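Local coordinates for protein hypothetical glycoside hydrolase (Parabacteroides distasonis, PDB 3TAW) that is of unknown function but is classed as a putative glycoside hydrolase, in a family whose members fold as five-bladed beta-propellers, at residues N24-P29 with V345-S350; A105-A110 with W156-P161; Y239-L244 with L260-K265. All blocks are in the same frame, centred on the assembly; numbering follows the deposited sequence.

Contact 1: residues N24-P29 with V345-S350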
ATOM      1  N   ASN A  24      18.884  -0.120   6.931  1.00 17.06           N
ATOM      2  CA  ASN A  24      18.026  -0.893   6.040  1.00 16.56           C
ATOM      3  C   ASN A  24      18.713  -2.125   5.501  1.00 16.82           C
ATOM      4  O   ASN A  24      19.945  -2.136   5.350  1.00 17.46           O
ATOM      5  CB  ASN A  24      17.533  -0.047   4.872  1.00 15.92           C
ATOM      6  CG  ASN A  24      16.463   0.945   5.279  1.00 14.99           C
ATOM      7  OD1 ASN A  24      15.646   0.663   6.132  1.00 14.41           O
ATOM      8  ND2 ASN A  24      16.436   2.092   4.616  1.00 14.74           N
ATOM      9  N   PRO A  25      17.925  -3.176   5.214  1.00 16.66           N
ATOM     10  CA  PRO A  25      16.491  -3.293   5.446  1.00 15.91           C
ATOM     11  C   PRO A  25      16.140  -3.570   6.903  1.00 15.46           C
ATOM     12  O   PRO A  25      16.927  -4.203   7.620  1.00 15.66           O
ATOM     13  CB  PRO A  25      16.090  -4.506   4.601  1.00 16.27           C
ATOM     14  CG  PRO A  25      17.338  -5.301   4.429  1.00 17.08           C
ATOM     15  CD  PRO A  25      18.506  -4.413   4.668  1.00 17.13           C
ATOM     16  N   VAL A  26      14.952  -3.142   7.310  1.00 14.39           N
ATOM     17  CA  VAL A  26      14.497  -3.276   8.683  1.00 14.58           C
ATOM     18  C   VAL A  26      13.690  -4.565   8.942  1.00 14.96           C
ATOM     19  O   VAL A  26      13.530  -4.958  10.095  1.00 16.01           O
ATOM     20  CB  VAL A  26      13.725  -2.021   9.149  1.00 14.50           C
ATOM     21  CG1 VAL A  26      14.652  -0.807   9.135  1.00 14.70           C
ATOM     22  CG2 VAL A  26      12.473  -1.804   8.300  1.00 14.14           C
ATOM     23  N   ILE A  27      13.180  -5.204   7.876  1.00 14.95           N
ATOM     24  CA  ILE A  27      12.554  -6.535   7.973  1.00 14.57           C
ATOM     25  C   ILE A  27      13.089  -7.416   6.868  1.00 14.84           C
ATOM     26  O   ILE A  27      13.003  -7.072   5.685  1.00 13.70           O
ATOM     27  CB  ILE A  27      11.006  -6.537   7.868  1.00 14.81           C
ATOM     28  CG1 ILE A  27      10.388  -5.513   8.823  1.00 15.79           C
ATOM     29  CG2 ILE A  27      10.416  -7.998   8.053  1.00 15.14           C
ATOM     30  CD1 ILE A  27      10.237  -5.949  10.249  1.00 16.65           C
ATOM     31  N   LYS A  28      13.654  -8.547   7.283  1.00 14.83           N
ATOM     32  CA  LYS A  28      14.157  -9.574   6.386  1.00 15.96           C
ATOM     33  C   LYS A  28      13.449 -10.922   6.666  1.00 15.71           C
ATOM     34  O   LYS A  28      12.925 -11.137   7.756  1.00 15.12           O
ATOM     35  CB  LYS A  28      15.643  -9.752   6.627  1.00 17.59           C
ATOM     36  CG  LYS A  28      16.498  -8.500   6.525  1.00 19.18           C
ATOM     37  CD  LYS A  28      17.955  -8.815   6.915  1.00 22.03           C
ATOM     38  CE  LYS A  28      18.777  -7.543   7.014  1.00 24.17           C
ATOM     39  NZ  LYS A  28      20.079  -7.718   7.764  1.00 28.33           N
ATOM     40  N   PRO A  29      13.458 -11.846   5.693  1.00 15.74           N
ATOM     41  CA  PRO A  29      12.907 -13.194   5.909  1.00 16.01           C
ATOM     42  C   PRO A  29      13.503 -13.935   7.101  1.00 16.30           C
ATOM     43  O   PRO A  29      14.680 -13.723   7.467  1.00 16.95           O
ATOM     44  CB  PRO A  29      13.261 -13.923   4.601  1.00 16.91           C
ATOM     45  CG  PRO A  29      13.268 -12.841   3.593  1.00 16.91           C
ATOM     46  CD  PRO A  29      13.897 -11.673   4.296  1.00 16.43           C
ATOM     47  N   VAL A 345      11.745  -5.109   3.577  1.00 12.72           N
ATOM     48  CA  VAL A 345      11.148  -3.847   3.990  1.00 12.07           C
ATOM     49  C   VAL A 345      12.246  -2.867   4.416  1.00 12.16           C
ATOM     50  O   VAL A 345      13.153  -3.229   5.177  1.00 12.88           O
ATOM     51  CB  VAL A 345      10.155  -4.032   5.132  1.00 11.48           C
ATOM     52  CG1 VAL A 345       9.611  -2.652   5.595  1.00 11.08           C
ATOM     53  CG2 VAL A 345       9.016  -4.974   4.690  1.00 11.60           C
ATOM     54  N   ALA A 346      12.133  -1.633   3.950  1.00 12.18           N
ATOM     55  CA  ALA A 346      13.014  -0.531   4.351  1.00 12.40           C
ATOM     56  C   ALA A 346      12.209   0.681   4.833  1.00 12.41           C
ATOM     57  O   ALA A 346      10.987   0.749   4.620  1.00 11.83           O
ATOM     58  CB  ALA A 346      13.969  -0.126   3.198  1.00 13.05           C
ATOM     59  N   VAL A 347      12.907   1.575   5.547  1.00 12.69           N
ATOM     60  CA  VAL A 347      12.350   2.813   6.083  1.00 12.38           C
ATOM     61  C   VAL A 347      13.134   4.038   5.573  1.00 12.88           C
ATOM     62  O   VAL A 347      14.352   3.995   5.404  1.00 13.09           O
ATOM     63  CB  VAL A 347      12.291   2.802   7.637  1.00 12.51           C
ATOM     64  CG1 VAL A 347      13.693   2.847   8.277  1.00 12.91           C
ATOM     65  CG2 VAL A 347      11.392   3.933   8.151  1.00 12.34           C
ATOM     66  N   ALA A 348      12.417   5.121   5.317  1.00 12.77           N
ATOM     67  CA  ALA A 348      13.021   6.438   5.122  1.00 13.01           C
ATOM     68  C   ALA A 348      12.255   7.421   6.028  1.00 13.22           C
ATOM     69  O   ALA A 348      11.064   7.229   6.321  1.00 12.54           O
ATOM     70  CB  ALA A 348      12.972   6.876   3.632  1.00 13.10           C
ATOM     71  N   VAL A 349      12.946   8.462   6.474  1.00 13.66           N
ATOM     72  CA  VAL A 349      12.421   9.359   7.512  1.00 13.88           C
ATOM     73  C   VAL A 349      12.519  10.778   7.010  1.00 14.82           C
ATOM     74  O   VAL A 349      13.486  11.133   6.336  1.00 15.33           O
ATOM     75  CB  VAL A 349      13.169   9.159   8.850  1.00 14.60           C
ATOM     76  CG1 VAL A 349      12.548   9.999   9.977  1.00 15.40           C
ATOM     77  CG2 VAL A 349      13.147   7.684   9.239  1.00 14.52           C
ATOM     78  N   SER A 350      11.477  11.568   7.258  1.00 14.62           N
ATOM     79  CA  SER A 350      11.481  12.994   6.919  1.00 15.41           C
ATOM     80  C   SER A 350      10.999  13.860   8.083  1.00 16.83           C
ATOM     81  O   SER A 350      10.142  13.451   8.863  1.00 16.25           O
ATOM     82  CB  SER A 350      10.560  13.256   5.735  1.00 15.12           C
ATOM     83  OG  SER A 350      10.510  14.655   5.446  1.00 15.34           O
TER

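Contact 2: residues A105-A110 with W156-P161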
ATOM      1  N   ALA A 105      -7.621 -18.458   5.372  1.00 16.87           N
ATOM      2  CA  ALA A 105      -8.083 -19.445   6.322  1.00 17.94           C
ATOM      3  C   ALA A 105      -9.338 -20.101   5.777  1.00 19.55           C
ATOM      4  O   ALA A 105      -9.786 -19.751   4.683  1.00 19.80           O
ATOM      5  CB  ALA A 105      -8.359 -18.778   7.677  1.00 17.67           C
ATOM      6  N   LYS A 106      -9.901 -21.045   6.529  1.00 21.02           N
ATOM      7  CA  LYS A 106     -11.177 -21.674   6.139  1.00 22.47           C
ATOM      8  C   LYS A 106     -12.308 -20.815   6.720  1.00 23.14           C
ATOM      9  O   LYS A 106     -13.055 -21.214   7.630  1.00 24.10           O
ATOM     10  CB  LYS A 106     -11.207 -23.137   6.608  1.00 24.16           C
ATOM     11  CG  LYS A 106     -10.156 -23.967   5.894  1.00 25.12           C
ATOM     12  CD  LYS A 106     -10.294 -25.477   6.094  1.00 27.15           C
ATOM     13  CE  LYS A 106      -9.200 -26.199   5.276  1.00 27.72           C
ATOM     14  NZ  LYS A 106      -9.229 -27.681   5.419  1.00 30.59           N
ATOM     15  N   ASP A 107     -12.388 -19.595   6.199  1.00 22.84           N
ATOM     16  CA  ASP A 107     -13.331 -18.584   6.678  1.00 22.94           C
ATOM     17  C   ASP A 107     -14.199 -18.138   5.505  1.00 23.10           C
ATOM     18  O   ASP A 107     -14.177 -18.766   4.434  1.00 23.57           O
ATOM     19  CB  ASP A 107     -12.582 -17.410   7.350  1.00 22.01           C
ATOM     20  CG  ASP A 107     -11.617 -16.694   6.411  1.00 21.04           C
ATOM     21  OD1 ASP A 107     -11.775 -16.789   5.175  1.00 20.64           O
ATOM     22  OD2 ASP A 107     -10.677 -16.050   6.939  1.00 20.81           O
ATOM     23  N   ASN A 108     -14.956 -17.064   5.701  1.00 24.31           N
ATOM     24  CA  ASN A 108     -15.903 -16.575   4.686  1.00 26.35           C
ATOM     25  C   ASN A 108     -15.246 -16.122   3.365  1.00 24.16           C
ATOM     26  O   ASN A 108     -15.933 -15.929   2.373  1.00 24.37           O
ATOM     27  CB  ASN A 108     -16.747 -15.422   5.273  1.00 28.87           C
ATOM     28  CG  ASN A 108     -15.899 -14.216   5.733  1.00 30.61           C
ATOM     29  OD1 ASN A 108     -14.879 -14.364   6.426  1.00 35.78           O
ATOM     30  ND2 ASN A 108     -16.362 -13.015   5.403  1.00 33.77           N
ATOM     31  N   GLN A 109     -13.927 -15.921   3.363  1.00 21.70           N
ATOM     32  CA  GLN A 109     -13.212 -15.446   2.180  1.00 20.63           C
ATOM     33  C   GLN A 109     -12.323 -16.502   1.569  1.00 20.96           C
ATOM     34  O   GLN A 109     -11.488 -16.182   0.726  1.00 20.45           O
ATOM     35  CB  GLN A 109     -12.371 -14.195   2.513  1.00 19.53           C
ATOM     36  CG  GLN A 109     -13.196 -13.042   2.994  1.00 19.17           C
ATOM     37  CD  GLN A 109     -14.275 -12.659   2.012  1.00 20.11           C
ATOM     38  OE1 GLN A 109     -14.020 -12.521   0.819  1.00 18.21           O
ATOM     39  NE2 GLN A 109     -15.500 -12.484   2.509  1.00 21.87           N
ATOM     40  N   ALA A 110     -12.536 -17.770   1.940  1.00 21.56           N
ATOM     41  CA  ALA A 110     -11.597 -18.815   1.567  1.00 22.58           C
ATOM     42  C   ALA A 110     -11.401 -18.918   0.057  1.00 23.26           C
ATOM     43  O   ALA A 110     -10.271 -19.036  -0.404  1.00 24.23           O
ATOM     44  CB  ALA A 110     -12.014 -20.175   2.176  1.00 23.25           C
ATOM     45  N   TRP A 156      -9.634  -9.589  13.583  1.00 15.92           N
ATOM     46  CA  TRP A 156     -10.118  -8.985  12.349  1.00 15.75           C
ATOM     47  C   TRP A 156     -11.455  -9.567  11.916  1.00 16.35           C
ATOM     48  O   TRP A 156     -11.702 -10.768  12.075  1.00 17.89           O
ATOM     49  CB  TRP A 156      -9.116  -9.187  11.198  1.00 15.13           C
ATOM     50  CG  TRP A 156      -7.819  -8.528  11.358  1.00 14.34           C
ATOM     51  CD1 TRP A 156      -6.663  -9.073  11.849  1.00 14.30           C
ATOM     52  CD2 TRP A 156      -7.512  -7.192  10.991  1.00 14.20           C
ATOM     53  NE1 TRP A 156      -5.659  -8.144  11.820  1.00 14.46           N
ATOM     54  CE2 TRP A 156      -6.151  -6.974  11.287  1.00 13.78           C
ATOM     55  CE3 TRP A 156      -8.268  -6.144  10.449  1.00 14.28           C
ATOM     56  CZ2 TRP A 156      -5.520  -5.747  11.052  1.00 13.74           C
ATOM     57  CZ3 TRP A 156      -7.638  -4.924  10.218  1.00 14.18           C
ATOM     58  CH2 TRP A 156      -6.273  -4.734  10.526  1.00 14.07           C
ATOM     59  N   THR A 157     -12.302  -8.718  11.347  1.00 15.94           N
ATOM     60  CA  THR A 157     -13.483  -9.128  10.596  1.00 16.08           C
ATOM     61  C   THR A 157     -13.246  -8.864   9.114  1.00 15.99           C
ATOM     62  O   THR A 157     -12.951  -7.733   8.724  1.00 15.10           O
ATOM     63  CB  THR A 157     -14.712  -8.374  11.094  1.00 16.90           C
ATOM     64  OG1 THR A 157     -14.906  -8.715  12.476  1.00 17.21           O
ATOM     65  CG2 THR A 157     -15.974  -8.742  10.291  1.00 17.09           C
ATOM     66  N   LYS A 158     -13.346  -9.920   8.302  1.00 15.86           N
ATOM     67  CA  LYS A 158     -13.203  -9.813   6.855  1.00 15.89           C
ATOM     68  C   LYS A 158     -14.568  -9.538   6.245  1.00 16.24           C
ATOM     69  O   LYS A 158     -15.525 -10.306   6.469  1.00 16.58           O
ATOM     70  CB  LYS A 158     -12.610 -11.085   6.263  1.00 16.00           C
ATOM     71  CG  LYS A 158     -11.175 -11.382   6.701  1.00 15.82           C
ATOM     72  CD  LYS A 158     -10.629 -12.603   6.000  1.00 15.69           C
ATOM     73  CE  LYS A 158      -9.264 -13.007   6.536  1.00 15.72           C
ATOM     74  NZ  LYS A 158      -8.737 -14.283   5.961  1.00 15.72           N
ATOM     75  N   PHE A 159     -14.685  -8.452   5.484  1.00 16.20           N
ATOM     76  CA  PHE A 159     -15.956  -8.095   4.835  1.00 16.73           C
ATOM     77  C   PHE A 159     -16.021  -8.432   3.350  1.00 17.04           C
ATOM     78  O   PHE A 159     -17.077  -8.275   2.712  1.00 18.12           O
ATOM     79  CB  PHE A 159     -16.242  -6.610   5.055  1.00 16.97           C
ATOM     80  CG  PHE A 159     -16.536  -6.268   6.482  1.00 17.64           C
ATOM     81  CD1 PHE A 159     -17.824  -6.401   6.978  1.00 18.68           C
ATOM     82  CD2 PHE A 159     -15.530  -5.828   7.334  1.00 17.72           C
ATOM     83  CE1 PHE A 159     -18.108  -6.107   8.310  1.00 19.66           C
ATOM     84  CE2 PHE A 159     -15.810  -5.515   8.665  1.00 18.51           C
ATOM     85  CZ  PHE A 159     -17.105  -5.659   9.152  1.00 18.84           C
ATOM     86  N   GLY A 160     -14.927  -8.936   2.812  1.00 16.01           N
ATOM     87  CA  GLY A 160     -14.856  -9.311   1.411  1.00 16.63           C
ATOM     88  C   GLY A 160     -14.491  -8.173   0.481  1.00 15.70           C
ATOM     89  O   GLY A 160     -14.119  -7.078   0.932  1.00 14.70           O
ATOM     90  N   PRO A 161     -14.612  -8.415  -0.829  1.00 16.17           N
ATOM     91  CA  PRO A 161     -14.175  -7.449  -1.832  1.00 15.71           C
ATOM     92  C   PRO A 161     -14.839  -6.088  -1.708  1.00 15.45           C
ATOM     93  O   PRO A 161     -16.054  -5.998  -1.459  1.00 15.91           O
ATOM     94  CB  PRO A 161     -14.573  -8.123  -3.158  1.00 16.84           C
ATOM     95  CG  PRO A 161     -14.537  -9.602  -2.835  1.00 17.18           C
ATOM     96  CD  PRO A 161     -15.047  -9.689  -1.438  1.00 16.93           C
TER

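Contact 3: residues Y239-L244 with L260-K265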
ATOM      1  N   TYR A 239       8.198   9.787 -18.710  1.00 17.16           N
ATOM      2  CA  TYR A 239       8.411   9.944 -17.274  1.00 16.48           C
ATOM      3  C   TYR A 239       8.644   8.598 -16.634  1.00 16.15           C
ATOM      4  O   TYR A 239       8.426   7.568 -17.254  1.00 16.38           O
ATOM      5  CB  TYR A 239       7.208  10.633 -16.615  1.00 16.21           C
ATOM      6  CG  TYR A 239       6.995  12.062 -17.076  1.00 16.16           C
ATOM      7  CD1 TYR A 239       6.339  12.349 -18.285  1.00 16.46           C
ATOM      8  CD2 TYR A 239       7.450  13.131 -16.322  1.00 16.29           C
ATOM      9  CE1 TYR A 239       6.146  13.669 -18.696  1.00 16.77           C
ATOM     10  CE2 TYR A 239       7.281  14.444 -16.738  1.00 16.53           C
ATOM     11  CZ  TYR A 239       6.607  14.712 -17.917  1.00 16.84           C
ATOM     12  OH  TYR A 239       6.444  16.024 -18.309  1.00 17.16           O
ATOM     13  N   PHE A 240       9.070   8.622 -15.379  1.00 15.77           N
ATOM     14  CA  PHE A 240       9.349   7.392 -14.618  1.00 15.80           C
ATOM     15  C   PHE A 240       8.104   6.529 -14.441  1.00 15.49           C
ATOM     16  O   PHE A 240       8.219   5.304 -14.299  1.00 15.76           O
ATOM     17  CB  PHE A 240       9.943   7.720 -13.247  1.00 15.61           C
ATOM     18  CG  PHE A 240       8.963   8.338 -12.295  1.00 15.17           C
ATOM     19  CD1 PHE A 240       8.682   9.696 -12.364  1.00 15.87           C
ATOM     20  CD2 PHE A 240       8.311   7.565 -11.347  1.00 14.85           C
ATOM     21  CE1 PHE A 240       7.764  10.272 -11.509  1.00 15.31           C
ATOM     22  CE2 PHE A 240       7.395   8.123 -10.476  1.00 14.89           C
ATOM     23  CZ  PHE A 240       7.102   9.491 -10.576  1.00 14.76           C
ATOM     24  N   ASP A 241       6.933   7.171 -14.401  1.00 14.95           N
ATOM     25  CA  ASP A 241       5.658   6.472 -14.294  1.00 14.49           C
ATOM     26  C   ASP A 241       4.983   6.337 -15.654  1.00 15.21           C
ATOM     27  O   ASP A 241       3.935   6.907 -15.896  1.00 15.13           O
ATOM     28  CB  ASP A 241       4.747   7.157 -13.265  1.00 14.23           C
ATOM     29  CG  ASP A 241       4.470   8.636 -13.569  1.00 14.47           C
ATOM     30  OD1 ASP A 241       5.233   9.304 -14.333  1.00 15.08           O
ATOM     31  OD2 ASP A 241       3.475   9.159 -12.986  1.00 13.84           O
ATOM     32  N   SER A 242       5.596   5.517 -16.501  1.00 15.78           N
ATOM     33  CA  SER A 242       5.263   5.390 -17.911  1.00 16.65           C
ATOM     34  C   SER A 242       4.618   4.055 -18.265  1.00 17.03           C
ATOM     35  O   SER A 242       4.071   3.912 -19.370  1.00 17.42           O
ATOM     36  CB  SER A 242       6.530   5.627 -18.757  1.00 17.23           C
ATOM     37  OG  SER A 242       7.696   5.017 -18.179  1.00 17.73           O
ATOM     38  N   GLN A 243       4.678   3.073 -17.359  1.00 16.76           N
ATOM     39  CA  GLN A 243       3.947   1.820 -17.547  1.00 17.49           C
ATOM     40  C   GLN A 243       2.844   1.594 -16.532  1.00 16.85           C
ATOM     41  O   GLN A 243       1.790   1.053 -16.879  1.00 17.10           O
ATOM     42  CB  GLN A 243       4.890   0.609 -17.564  1.00 18.70           C
ATOM     43  CG  GLN A 243       4.169  -0.668 -18.002  1.00 20.23           C
ATOM     44  CD  GLN A 243       5.089  -1.877 -18.077  1.00 21.62           C
ATOM     45  OE1 GLN A 243       4.885  -2.871 -17.375  1.00 24.36           O
ATOM     46  NE2 GLN A 243       6.093  -1.800 -18.923  1.00 22.65           N
ATOM     47  N   LEU A 244       3.104   1.961 -15.277  1.00 15.87           N
ATOM     48  CA  LEU A 244       2.109   1.820 -14.197  1.00 15.44           C
ATOM     49  C   LEU A 244       2.114   3.049 -13.313  1.00 14.80           C
ATOM     50  O   LEU A 244       3.140   3.715 -13.170  1.00 14.99           O
ATOM     51  CB  LEU A 244       2.374   0.580 -13.321  1.00 15.45           C
ATOM     52  CG  LEU A 244       2.429  -0.795 -13.989  1.00 16.09           C
ATOM     53  CD1 LEU A 244       2.961  -1.832 -12.978  1.00 15.73           C
ATOM     54  CD2 LEU A 244       1.079  -1.205 -14.596  1.00 15.99           C
ATOM     55  N   LEU A 260      -1.120  12.274  -2.679  1.00 11.50           N
ATOM     56  CA  LEU A 260      -1.099  10.840  -2.935  1.00 11.35           C
ATOM     57  C   LEU A 260       0.304  10.396  -3.302  1.00 11.55           C
ATOM     58  O   LEU A 260       0.837  10.817  -4.319  1.00 11.72           O
ATOM     59  CB  LEU A 260      -2.070  10.480  -4.061  1.00 11.27           C
ATOM     60  CG  LEU A 260      -2.092   9.027  -4.538  1.00 11.29           C
ATOM     61  CD1 LEU A 260      -2.656   8.110  -3.405  1.00 11.22           C
ATOM     62  CD2 LEU A 260      -2.865   8.845  -5.906  1.00 11.61           C
ATOM     63  N   LEU A 261       0.912   9.569  -2.453  1.00 11.40           N
ATOM     64  CA  LEU A 261       2.147   8.897  -2.789  1.00 11.37           C
ATOM     65  C   LEU A 261       1.800   7.653  -3.609  1.00 11.33           C
ATOM     66  O   LEU A 261       0.885   6.899  -3.273  1.00 11.86           O
ATOM     67  CB  LEU A 261       2.928   8.506  -1.529  1.00 11.35           C
ATOM     68  CG  LEU A 261       3.836   9.555  -0.880  1.00 11.56           C
ATOM     69  CD1 LEU A 261       3.078  10.831  -0.457  1.00 11.70           C
ATOM     70  CD2 LEU A 261       4.604   9.010   0.335  1.00 11.87           C
ATOM     71  N   TYR A 262       2.530   7.453  -4.698  1.00 11.65           N
ATOM     72  CA  TYR A 262       2.260   6.321  -5.591  1.00 11.60           C
ATOM     73  C   TYR A 262       3.558   5.807  -6.190  1.00 11.75           C
ATOM     74  O   TYR A 262       4.619   6.431  -6.049  1.00 12.07           O
ATOM     75  CB  TYR A 262       1.220   6.725  -6.644  1.00 11.99           C
ATOM     76  CG  TYR A 262       1.724   7.647  -7.728  1.00 12.55           C
ATOM     77  CD1 TYR A 262       1.709   9.037  -7.560  1.00 12.63           C
ATOM     78  CD2 TYR A 262       2.211   7.145  -8.937  1.00 13.12           C
ATOM     79  CE1 TYR A 262       2.161   9.869  -8.536  1.00 13.22           C
ATOM     80  CE2 TYR A 262       2.664   7.990  -9.934  1.00 12.94           C
ATOM     81  CZ  TYR A 262       2.637   9.357  -9.730  1.00 13.27           C
ATOM     82  OH  TYR A 262       3.081  10.210 -10.696  1.00 14.05           O
ATOM     83  N   ASN A 263       3.454   4.658  -6.833  1.00 11.82           N
ATOM     84  CA  ASN A 263       4.561   3.912  -7.383  1.00 12.34           C
ATOM     85  C   ASN A 263       4.482   3.863  -8.902  1.00 13.09           C
ATOM     86  O   ASN A 263       3.486   3.404  -9.462  1.00 13.38           O
ATOM     87  CB  ASN A 263       4.503   2.515  -6.795  1.00 12.29           C
ATOM     88  CG  ASN A 263       4.643   2.543  -5.277  1.00 12.16           C
ATOM     89  OD1 ASN A 263       5.721   2.867  -4.773  1.00 12.33           O
ATOM     90  ND2 ASN A 263       3.553   2.252  -4.543  1.00 11.70           N
ATOM     91  N   GLY A 264       5.513   4.378  -9.542  1.00 13.97           N
ATOM     92  CA  GLY A 264       5.591   4.425 -11.003  1.00 14.42           C
ATOM     93  C   GLY A 264       6.491   3.352 -11.530  1.00 15.41           C
ATOM     94  O   GLY A 264       7.617   3.225 -11.060  1.00 17.29           O
ATOM     95  N   LYS A 265       6.027   2.591 -12.516  1.00 15.31           N
ATOM     96  CA  LYS A 265       6.897   1.638 -13.187  1.00 15.30           C
ATOM     97  C   LYS A 265       7.389   2.268 -14.498  1.00 15.67           C
ATOM     98  O   LYS A 265       6.581   2.754 -15.289  1.00 15.26           O
ATOM     99  CB  LYS A 265       6.173   0.339 -13.488  1.00 15.39           C
ATOM    100  CG  LYS A 265       7.083  -0.692 -14.187  1.00 15.83           C
ATOM    101  CD  LYS A 265       6.398  -2.048 -14.380  1.00 16.10           C
ATOM    102  CE  LYS A 265       7.233  -2.979 -15.242  1.00 17.05           C
ATOM    103  NZ  LYS A 265       6.545  -4.327 -15.431  1.00 17.37           N
TER

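Contact 1: residues N24-P29 with V345-S350
A classic beta bulge, in which Val26 and Ile27 both face Val345, joins the N-terminal loop to the outer edge of strand 344-350 in the last sheet. Val345 O receives Val26 N at 2.8 Å and, more weakly, Ile27 N at 3.3 Å. In return, Val345 N gives a nearly straight bond to Ile27 O, 3.1 Å away and in the carbonyl plane. Farther along the strand, the carboxamide of Asn24 stands in for a backbone peptide. Asn24 OD1 accepts from Val347 N, the donor standing 36° above the carbonyl plane. Asn24 ND2 donates to Val347 O at 2.9 Å, in its own amide plane. With CG of Asn24 anti to the carbonyl carbon (chi1 -74°), its amide lies over Ala346 CB, where the small methyl leaves room for it. The peptide before Pro25 is cis, a form far commoner before proline than before other residues, and Pro25 CB lies 3.3 Å from Val345 O. Branched chains close the apolar side: Ile27 and Val345 lie side by side, CB to CB 3.8 Å, and the side chains of Val26 and Val347 cross at about a right angle, CG1 to CG1 3.9 Å. With Val349 also bonded to Glu18, an N-terminal segment edging the last sheet is consistent with the Velcro-like closure of a beta-propeller.

Contact 2: residues A105-A110 with W156-P161
Asp107 and Lys158 cross at about a right angle, and the salt bridge between them anchors the loop 105-110 to strand 157-161. The lysine chain runs fully extended beyond CG, and Lys158 NZ lies 2.8 Å from Asp107 OD2, on the syn lone pair of that oxygen. The other oxygen of Asp107 is busy within its own loop: OD1 takes the backbone N of Gln109 at 2.9 Å from above the carboxylate plane. This Asx turn, set within a type I beta turn from Asp107 to Ala110, together with the salt bridge limits the rotation of the carboxylate, and an aspartate is short enough to serve loop and lysine together. Next along, Asn108 swings its amide across to the root of the same lysine, where ND2 donates to Lys158 O at 3.0 Å. The oxygen lies close to the amide plane of Asn108, whereas the donor stands 44° above the peptide carbonyl plane. Gln109 passes Lys158 in the opposite direction, CG lying 3.9 Å from Lys158 CB, so the methylenes of two polar residues pack on each other. Bent at chi2 (-56°), the glutamine then lays its amide against the bare CA of Gly160 in van der Waals packing, Gln109 OE1 being 3.4 Å from that carbon. Glycine suits the place, since its positive phi of 86° is one that other residues seldom adopt. Gln109 precedes helix 110-113 as its N-cap residue, and its OE1 accepts a hydrogen bond from Gln137 NE2 on strand 131-138. Lys158 NZ finds a second acid in Glu113 of that helix, besides Tyr103 O and the ring of Phe102, and thus ties the short helix to an outermost strand of the sheet built from 117-125, 131-138, 143-150 and 157-161.

Contact 3: residues Y239-L244 with L260-K265
Asp241 and Tyr262 both hold CG between the backbone N and the carbonyl carbon (chi1 57° and 74°), and these torsions bring carboxylate and phenol together beside a classic beta bulge, where Gln243 and Leu244 both face Lys265. Tyr262 OH donates to Asp241 OD2 at 2.6 Å, a short bond. The two side chains cross at about a right angle: OD2 lies at the edge of the tyrosine ring near its plane, and the carboxylate is turned 35° from that ring. Arg299 and Arg236 form salt bridges with OD2 and OD1 respectively. Between the two side chains and the bulge, Gly264 presents a bare CA to Asp241 CB at 3.6 Å, with the Phe240 ring set obliquely to it; the direction a side chain would take is already filled, so glycine fits here. The bulge itself is closed by the backbone. Lys265 O accepts from Gln243 N at 2.8 Å and from Ser242 N at 3.2 Å, while Lys265 N gives to Leu244 O, which also receives a CA-H...O contact from Gly264 CA. Lys265 suits this place because its long aliphatic part can lie along Leu244, pointing the same way, with CD 3.7 Å from Leu244 CD1. Gln243 runs alongside it too and is likewise extended, and at the far end Lys265 NZ bonds Gln243 OE1 at 2.9 Å from above the amide's carbonyl plane.

Along the chain, contact 1 encloses the other two: its segments are 316 residues apart at their closest ends, and contacts 2 and 3 follow one another inside that span. None touches another. Centre to centre, contact 1 lies about 29 Å from contact 2 and about 21 Å from contact 3, while contacts 2 and 3, about 31 Å apart, sit on opposite sides of the chain's centre. Each involves a different sheet. Contact 2 fastens the connection between two sheets to the second of them, and contact 3 ties the entry of strand 244-254 to its neighbour 257-265. Contact 1 joins regions near the two chain ends; a few residues after its second segment come Asn355 and Phe356 of the magnesium site.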